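Local coordinates for protein sgbp-b (Bacteroides uniformis, PDB 7K44) that probably binds xyloglucan at the bacterial cell surface, as a surface glycan-binding protein from a complex xyloglucan utilization locus, at residues F41-G46 with A98-E103; V227-T230 with A236-F239; F301-K306 with C334-S339. All coordinates share one frame; numbering follows the deposited sequence.

Contact 1 of 3, residues F41-G46 with A98-E103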
loop_
_atom_site.group_PDB
_atom_site.type_symbol
_atom_site.label_atom_id
_atom_site.label_comp_id
_atom_site.label_asym_id
_atom_site.label_seq_id
_atom_site.Cartn_x
_atom_site.Cartn_y
_atom_site.Cartn_z
ATOM N N PHE A 41 -12.301 3.928 23.643
ATOM C CA PHE A 41 -12.779 2.587 23.929
ATOM C C PHE A 41 -12.085 2.019 25.163
ATOM O O PHE A 41 -10.945 2.385 25.470
ATOM C CB PHE A 41 -12.529 1.656 22.737
ATOM C CG PHE A 41 -13.373 1.975 21.537
ATOM C CD1 PHE A 41 -14.697 1.575 21.482
ATOM C CD2 PHE A 41 -12.844 2.684 20.467
ATOM C CE1 PHE A 41 -15.486 1.873 20.389
ATOM C CE2 PHE A 41 -13.627 2.986 19.363
ATOM C CZ PHE A 41 -14.947 2.584 19.323
ATOM N N PRO A 42 -12.762 1.140 25.918
ATOM C CA PRO A 42 -14.164 0.765 25.698
ATOM C C PRO A 42 -15.078 1.875 26.181
ATOM O O PRO A 42 -14.674 2.677 27.019
ATOM C CB PRO A 42 -14.328 -0.472 26.573
ATOM C CG PRO A 42 -13.374 -0.248 27.693
ATOM C CD PRO A 42 -12.178 0.428 27.068
ATOM N N VAL A 43 -16.282 1.936 25.623
ATOM C CA VAL A 43 -17.248 2.952 26.017
ATOM C C VAL A 43 -17.925 2.468 27.294
ATOM O O VAL A 43 -18.667 1.483 27.279
ATOM C CB VAL A 43 -18.268 3.215 24.907
ATOM C CG1 VAL A 43 -19.217 4.315 25.326
ATOM C CG2 VAL A 43 -17.545 3.580 23.603
ATOM N N GLU A 44 -17.649 3.147 28.398
ATOM C CA GLU A 44 -18.240 2.861 29.694
ATOM C C GLU A 44 -19.236 3.958 30.045
ATOM O O GLU A 44 -19.337 4.985 29.369
ATOM C CB GLU A 44 -17.158 2.799 30.781
ATOM C CG GLU A 44 -15.979 1.873 30.481
ATOM C CD GLU A 44 -16.304 0.403 30.700
ATOM O OE1 GLU A 44 -15.484 -0.456 30.309
ATOM O OE2 GLU A 44 -17.382 0.107 31.262
ATOM N N THR A 45 -19.990 3.729 31.116
ATOM C CA THR A 45 -20.855 4.779 31.624
ATOM C C THR A 45 -20.053 6.054 31.846
ATOM O O THR A 45 -19.011 6.048 32.507
ATOM C CB THR A 45 -21.498 4.323 32.937
ATOM O OG1 THR A 45 -22.175 3.078 32.718
ATOM C CG2 THR A 45 -22.510 5.358 33.432
ATOM N N GLY A 46 -20.541 7.149 31.269
ATOM C CA GLY A 46 -19.892 8.433 31.410
ATOM C C GLY A 46 -18.849 8.746 30.361
ATOM O O GLY A 46 -18.391 9.891 30.304
ATOM N N ALA A 98 -25.796 5.109 31.408
ATOM C CA ALA A 98 -25.659 3.815 32.057
ATOM C C ALA A 98 -26.496 2.764 31.330
ATOM O O ALA A 98 -27.472 3.072 30.637
ATOM C CB ALA A 98 -26.083 3.904 33.523
ATOM N N GLY A 99 -26.092 1.507 31.487
ATOM C CA GLY A 99 -26.808 0.413 30.858
ATOM C C GLY A 99 -26.691 0.399 29.356
ATOM O O GLY A 99 -27.641 0.014 28.663
ATOM N N LEU A 100 -25.542 0.815 28.831
ATOM C CA LEU A 100 -25.364 0.932 27.393
ATOM C C LEU A 100 -25.370 -0.437 26.722
ATOM O O LEU A 100 -24.781 -1.399 27.221
ATOM C CB LEU A 100 -24.040 1.636 27.113
ATOM C CG LEU A 100 -23.786 2.054 25.669
ATOM C CD1 LEU A 100 -24.950 2.857 25.132
ATOM C CD2 LEU A 100 -22.499 2.853 25.604
ATOM N N ILE A 101 -26.039 -0.510 25.570
ATOM C CA ILE A 101 -26.040 -1.739 24.789
ATOM C C ILE A 101 -24.622 -2.065 24.318
ATOM O O ILE A 101 -23.752 -1.192 24.205
ATOM C CB ILE A 101 -26.996 -1.606 23.594
ATOM C CG1 ILE A 101 -26.508 -0.510 22.651
ATOM C CG2 ILE A 101 -28.411 -1.309 24.069
ATOM C CD1 ILE A 101 -27.247 -0.456 21.344
ATOM N N ASP A 102 -24.392 -3.347 24.035
ATOM C CA ASP A 102 -23.080 -3.759 23.550
ATOM C C ASP A 102 -22.901 -3.446 22.071
ATOM O O ASP A 102 -21.797 -3.085 21.640
ATOM C CB ASP A 102 -22.867 -5.249 23.806
ATOM C CG ASP A 102 -22.541 -5.541 25.251
ATOM O OD1 ASP A 102 -21.920 -4.676 25.908
ATOM O OD2 ASP A 102 -22.900 -6.637 25.728
ATOM N N GLU A 103 -23.960 -3.592 21.280
ATOM C CA GLU A 103 -23.909 -3.246 19.867
ATOM C C GLU A 103 -25.309 -2.988 19.335
ATOM O O GLU A 103 -26.298 -3.542 19.827
ATOM C CB GLU A 103 -23.202 -4.304 19.007
ATOM C CG GLU A 103 -23.437 -5.748 19.395
ATOM C CD GLU A 103 -22.584 -6.695 18.558
ATOM O OE1 GLU A 103 -22.639 -6.601 17.312
ATOM O OE2 GLU A 103 -21.847 -7.519 19.142
HETATM O O HOH W 1 -23.007 2.304 30.176
#

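Contact 2 of 3, residues V227-T230 with A236-F239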
loop_
_atom_site.group_PDB
_atom_site.type_symbol
_atom_site.label_atom_id
_atom_site.label_comp_id
_atom_site.label_asym_id
_atom_site.label_seq_id
_atom_site.Cartn_x
_atom_site.Cartn_y
_atom_site.Cartn_z
ATOM N N VAL A 227 22.248 4.611 -16.670
ATOM C CA VAL A 227 23.271 5.206 -15.808
ATOM C C VAL A 227 22.941 4.890 -14.351
ATOM O O VAL A 227 21.768 4.978 -13.956
ATOM C CB VAL A 227 23.375 6.728 -16.017
ATOM C CG1 VAL A 227 24.497 7.321 -15.169
ATOM C CG2 VAL A 227 23.600 7.079 -17.487
ATOM N N PRO A 228 23.920 4.531 -13.521
ATOM C CA PRO A 228 23.650 4.334 -12.093
ATOM C C PRO A 228 23.464 5.657 -11.379
ATOM O O PRO A 228 24.071 6.675 -11.734
ATOM C CB PRO A 228 24.916 3.638 -11.587
ATOM C CG PRO A 228 25.991 4.148 -12.527
ATOM C CD PRO A 228 25.321 4.226 -13.870
ATOM N N VAL A 229 22.631 5.620 -10.343
ATOM C CA VAL A 229 22.284 6.786 -9.543
ATOM C C VAL A 229 22.257 6.355 -8.082
ATOM O O VAL A 229 21.670 5.320 -7.748
ATOM C CB VAL A 229 20.902 7.318 -9.976
ATOM C CG1 VAL A 229 20.352 8.352 -8.987
ATOM C CG2 VAL A 229 20.982 7.918 -11.384
ATOM N N THR A 230 22.871 7.146 -7.207
ATOM C CA THR A 230 22.686 7.009 -5.768
ATOM C C THR A 230 22.139 8.332 -5.259
ATOM O O THR A 230 22.796 9.372 -5.384
ATOM C CB THR A 230 23.978 6.626 -5.038
ATOM O OG1 THR A 230 24.513 5.408 -5.577
ATOM C CG2 THR A 230 23.693 6.424 -3.549
ATOM N N ALA A 236 15.726 13.582 -8.195
ATOM C CA ALA A 236 15.032 12.307 -8.328
ATOM C C ALA A 236 16.059 11.182 -8.416
ATOM O O ALA A 236 17.116 11.352 -9.036
ATOM C CB ALA A 236 14.152 12.302 -9.575
ATOM N N PRO A 237 15.792 10.021 -7.807
ATOM C CA PRO A 237 14.541 9.662 -7.141
ATOM C C PRO A 237 14.455 10.061 -5.658
ATOM O O PRO A 237 13.593 9.532 -4.935
ATOM C CB PRO A 237 14.525 8.139 -7.297
ATOM C CG PRO A 237 15.964 7.771 -7.170
ATOM C CD PRO A 237 16.747 8.902 -7.828
ATOM N N PHE A 238 15.339 10.973 -5.234
ATOM C CA PHE A 238 15.352 11.605 -3.907
ATOM C C PHE A 238 15.829 10.680 -2.796
ATOM O O PHE A 238 16.739 11.029 -2.038
ATOM C CB PHE A 238 14.018 12.281 -3.571
ATOM C CG PHE A 238 13.573 13.263 -4.610
ATOM C CD1 PHE A 238 14.178 14.508 -4.715
ATOM C CD2 PHE A 238 12.581 12.928 -5.517
ATOM C CE1 PHE A 238 13.777 15.407 -5.690
ATOM C CE2 PHE A 238 12.176 13.826 -6.492
ATOM C CZ PHE A 238 12.777 15.067 -6.575
ATOM N N PHE A 239 15.244 9.493 -2.703
ATOM C CA PHE A 239 15.748 8.443 -1.841
ATOM C C PHE A 239 16.078 7.242 -2.707
ATOM O O PHE A 239 15.460 7.024 -3.752
ATOM C CB PHE A 239 14.706 8.044 -0.791
ATOM C CG PHE A 239 14.244 9.192 0.052
ATOM C CD1 PHE A 239 14.974 9.589 1.154
ATOM C CD2 PHE A 239 13.111 9.888 -0.291
ATOM C CE1 PHE A 239 14.561 10.663 1.919
ATOM C CE2 PHE A 239 12.684 10.959 0.471
ATOM C CZ PHE A 239 13.417 11.340 1.572
#

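Contact 3 of 3, residues F301-K306 with C334-S339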
loop_
_atom_site.group_PDB
_atom_site.type_symbol
_atom_site.label_atom_id
_atom_site.label_comp_id
_atom_site.label_asym_id
_atom_site.label_seq_id
_atom_site.Cartn_x
_atom_site.Cartn_y
_atom_site.Cartn_z
ATOM N N PHE A 301 7.916 -1.447 -22.233
ATOM C CA PHE A 301 9.020 -2.293 -21.819
ATOM C C PHE A 301 8.731 -3.738 -22.174
ATOM O O PHE A 301 7.591 -4.203 -22.110
ATOM C CB PHE A 301 9.217 -2.262 -20.306
ATOM C CG PHE A 301 9.961 -1.078 -19.821
ATOM C CD1 PHE A 301 9.290 0.093 -19.527
ATOM C CD2 PHE A 301 11.339 -1.122 -19.681
ATOM C CE1 PHE A 301 9.983 1.213 -19.082
ATOM C CE2 PHE A 301 12.027 -0.010 -19.228
ATOM C CZ PHE A 301 11.350 1.151 -18.935
ATOM N N ARG A 302 9.783 -4.458 -22.508
ATOM C CA ARG A 302 9.741 -5.902 -22.422
ATOM C C ARG A 302 10.742 -6.369 -21.379
ATOM O O ARG A 302 11.730 -5.681 -21.074
ATOM C CB ARG A 302 9.979 -6.579 -23.770
ATOM C CG ARG A 302 11.412 -6.686 -24.154
ATOM C CD ARG A 302 11.532 -7.657 -25.314
ATOM N NE ARG A 302 12.823 -7.539 -25.966
ATOM C CZ ARG A 302 13.429 -8.523 -26.624
ATOM N NH1 ARG A 302 12.866 -9.727 -26.715
ATOM N NH2 ARG A 302 14.609 -8.305 -27.179
ATOM N N ILE A 303 10.456 -7.528 -20.808
ATOM C CA ILE A 303 11.278 -8.144 -19.781
ATOM C C ILE A 303 11.508 -9.589 -20.183
ATOM O O ILE A 303 10.585 -10.265 -20.647
ATOM C CB ILE A 303 10.580 -8.053 -18.408
ATOM C CG1 ILE A 303 10.291 -6.583 -18.068
ATOM C CG2 ILE A 303 11.398 -8.763 -17.336
ATOM C CD1 ILE A 303 9.995 -6.305 -16.632
ATOM N N TYR A 304 12.740 -10.066 -20.052
ATOM C CA TYR A 304 13.003 -11.478 -20.286
ATOM C C TYR A 304 14.160 -11.931 -19.402
ATOM O O TYR A 304 15.041 -11.137 -19.043
ATOM C CB TYR A 304 13.202 -11.805 -21.785
ATOM C CG TYR A 304 14.395 -11.156 -22.433
ATOM C CD1 TYR A 304 14.298 -9.894 -23.008
ATOM C CD2 TYR A 304 15.609 -11.813 -22.478
ATOM C CE1 TYR A 304 15.421 -9.297 -23.605
ATOM C CE2 TYR A 304 16.727 -11.226 -23.063
ATOM C CZ TYR A 304 16.617 -9.978 -23.624
ATOM O OH TYR A 304 17.730 -9.405 -24.192
ATOM N N LEU A 305 14.131 -13.209 -19.024
ATOM C CA LEU A 305 15.054 -13.774 -18.052
ATOM C C LEU A 305 15.860 -14.903 -18.679
ATOM O O LEU A 305 15.327 -15.711 -19.453
ATOM C CB LEU A 305 14.311 -14.322 -16.834
ATOM C CG LEU A 305 13.313 -13.361 -16.193
ATOM C CD1 LEU A 305 12.663 -14.010 -14.978
ATOM C CD2 LEU A 305 14.033 -12.096 -15.771
ATOM N N LYS A 306 17.144 -14.951 -18.321
ATOM C CA LYS A 306 18.073 -15.994 -18.773
ATOM C C LYS A 306 18.091 -16.139 -20.292
ATOM O O LYS A 306 18.300 -17.233 -20.831
ATOM C CB LYS A 306 17.831 -17.323 -18.047
ATOM C CG LYS A 306 18.208 -17.263 -16.574
ATOM C CD LYS A 306 18.092 -18.614 -15.885
ATOM C CE LYS A 306 18.652 -18.564 -14.481
ATOM N NZ LYS A 306 18.842 -19.937 -13.927
ATOM N N CYS A 334 6.288 -2.963 -8.349
ATOM C CA CYS A 334 5.776 -3.504 -9.600
ATOM C C CYS A 334 6.014 -5.006 -9.591
ATOM O O CYS A 334 7.137 -5.448 -9.339
ATOM C CB CYS A 334 6.563 -2.904 -10.763
ATOM S SG CYS A 334 6.404 -1.077 -10.909
ATOM N N SER A 335 4.978 -5.789 -9.890
ATOM C CA SER A 335 5.088 -7.243 -9.926
ATOM C C SER A 335 4.684 -7.778 -11.295
ATOM O O SER A 335 3.710 -7.306 -11.895
ATOM C CB SER A 335 4.228 -7.922 -8.845
ATOM O OG SER A 335 4.563 -7.476 -7.538
ATOM N N ILE A 336 5.428 -8.772 -11.770
ATOM C CA ILE A 336 5.111 -9.490 -13.004
ATOM C C ILE A 336 5.082 -10.980 -12.691
ATOM O O ILE A 336 6.048 -11.504 -12.118
ATOM C CB ILE A 336 6.147 -9.186 -14.094
ATOM C CG1 ILE A 336 6.112 -7.695 -14.442
ATOM C CG2 ILE A 336 5.906 -10.062 -15.329
ATOM C CD1 ILE A 336 6.902 -7.346 -15.639
ATOM N N PRO A 337 4.016 -11.703 -13.028
ATOM C CA PRO A 337 3.978 -13.130 -12.695
ATOM C C PRO A 337 5.132 -13.854 -13.365
ATOM O O PRO A 337 5.396 -13.668 -14.556
ATOM C CB PRO A 337 2.624 -13.586 -13.256
ATOM C CG PRO A 337 1.789 -12.326 -13.303
ATOM C CD PRO A 337 2.780 -11.249 -13.686
ATOM N N LEU A 338 5.820 -14.690 -12.588
ATOM C CA LEU A 338 6.976 -15.396 -13.125
ATOM C C LEU A 338 6.572 -16.354 -14.234
ATOM O O LEU A 338 7.366 -16.618 -15.151
ATOM C CB LEU A 338 7.725 -16.121 -12.007
ATOM C CG LEU A 338 9.148 -16.580 -12.314
ATOM C CD1 LEU A 338 10.048 -15.377 -12.646
ATOM C CD2 LEU A 338 9.688 -17.361 -11.135
ATOM N N SER A 339 5.343 -16.875 -14.179
ATOM C CA SER A 339 4.875 -17.741 -15.255
ATOM C C SER A 339 4.700 -17.003 -16.581
ATOM O O SER A 339 4.556 -17.667 -17.611
ATOM C CB SER A 339 3.587 -18.471 -14.843
ATOM O OG SER A 339 2.521 -17.562 -14.652
#

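Contact 1 of 3, residues F41-G46 with A98-E103
Val43 and Leu100 meet where two loops run side by side at one end of the N-terminal beta-sandwich, whose two four-stranded antiparallel sheets are consistent with an immunoglobulin-like fold. The segment 41-46 is the turn of a hairpin between strands 33-39 and 48-54 of one sheet, whereas 98-103 carries the chain from strand 91-95 of that sheet over to strand 103-110 of the other. Each of the two apolar residues offers a single branch: CG1 of Val43 lies 3.6 Å from CD2 of Leu100, and the two side chains cross obliquely. In Val43 the touching methyl stands opposite the backbone N (chi1 -178°); in Leu100 the same setting of CG (chi1 -170°) carries the branch point across toward the valine, with CD2 as the leading methyl. Val43 is buried, and Leu100 also packs on Phe64 and Phe119, so this pair forms the inward half of the contact. Arg121 ties the loops together from beside them, with hydrogen bonds to Val43 and a salt bridge from NE to Asp102 OD1.

The outer half is exposed and built differently. Thr45 turns both its branches to Ala98: OG1 is 3.6 Å from Ala98 CA, and CG2 is 3.9 Å from Ala98 CB, so hydroxyl and methyl both rest against the start of the second loop. No direct hydrogen bond joins the two segments. A water takes that role, because Thr45 OG1 and Leu100 N are 5.6 Å apart, too far for a direct bond. It accepts from Leu100 N at 3.2 Å and lies 2.8 Å from Thr45 OG1, with an angle of about 138° at the water oxygen between these two atoms.

Contact 2 of 3, residues V227-T230 with A236-F239
The loop of a beta-hairpin, running from strand 226-230 to strand 243-248 in the xyloglucan-binding domain, folds back so that Pro237 comes against Val229. Both strands belong to the larger sheet of a beta-sandwich. The evidence for the contact is one apolar approach: CG1 of Val229 lies 3.8 Å from CD of Pro237, the methyl meeting the corner of the proline ring next to its nitrogen. CG1 is set opposite the backbone N of Val229 (chi1 168°), which brings this methyl to the loop; CG2 stays farther off, 5.6 Å from Pro237 CD. The carbonyl O of Ala236 is only marginally involved, 4.4 Å from Val229 CG1. No hydrogen bond crosses between the segments, and just 60 Å² is buried in all.

Tyr376, on strand 371-384, touches Val229, Ala236 and Pro237 alike, so the small contact continues into a wider apolar cluster. Farther along the loop, Phe239 packs on Ile137 and Thr140 of the IPT/TIG domain, placing the loop at a domain boundary. The bound calcium ion is about 10 Å from the Val229 side chain, and neither segment supplies a ligand to it.

The loop's own shape is sharply bent. The Ala236-Pro237 peptide is cis, and a classic gamma turn follows, centred on Phe238 (phi 74°, psi -52°) and spanned by a weak bond from Phe239 N to Pro237 O at 2.8 Å. The Phe238 ring folds back over the loop, with Ala236 N 3.6 Å above its plane, over the centre of one face.

Contact 3 of 3, residues F301-K306 with C334-S339
Ile303 and Ile336 touch at their far ends in the core between two facing sheets: strand 300-305 belongs to the five-stranded sheet of the glycan-binding domain and strand 331-337 to the seven-stranded one. Their CD1 atoms are 3.4 Å apart, closer than usual for two methyl carbons, so this is the tight point of the contact. The geometry is nearly the same on both sides. Each CG1 lies opposite its own carbonyl carbon (chi1 -57° in Ile303) and each chain is extended beyond it, so the two arms reach head-on and span a CA separation of 9.3 Å. Ile336 also packs on Tyr313 and Ile303 on Leu341.

Two residues on, the packing relaxes. Leu305 and Leu338 cross at about a right angle, their CD1 atoms 3.8 Å apart, an ordinary van der Waals distance. Leu338 has left the strand for a short 3-10 segment; its CB is not aimed at strand 300-305, and CG, swung opposite the backbone N (chi1 -164°), carries CD1 over to Leu305. All four of these residues are buried, and no hydrogen bond joins the segments.

The outward side is polar and takes no part in the contact. Arg302 points away from the second segment; one edge of the Tyr304 ring comes over its guanidinium, CE1 3.7 Å above that plane, with the two planes inclined at about 40° rather than stacked, and NH2 forms a salt bridge with Glu309. Ser335, on the outer side of the other strand, bonds through OG to Asp321 and Gln286. Aliphatic arms meeting between the sheets, with polar groups on their outer faces, are the pattern of a two-sheet beta-sandwich.

Overall arrangement
From the N terminus the three contacts follow in series, with no nesting and no crossing. Contact 1 closes a loop with 51 residues between its segments within the first beta-sandwich, joining a hairpin turn to the link between its two sheets. The chain then passes through the IPT/TIG domain to the glycan-binding domain, where contact 2 folds a hairpin loop back onto its own strand and contact 3 closes a longer excursion that bridges the two sheets across the core. Contacts 2 and 3 reach the same sheet, yet their nearest atoms stay about 12 Å apart. Contact 1 lies on the opposite side of the chain's centre, its own centre 54 Å from that of either other contact.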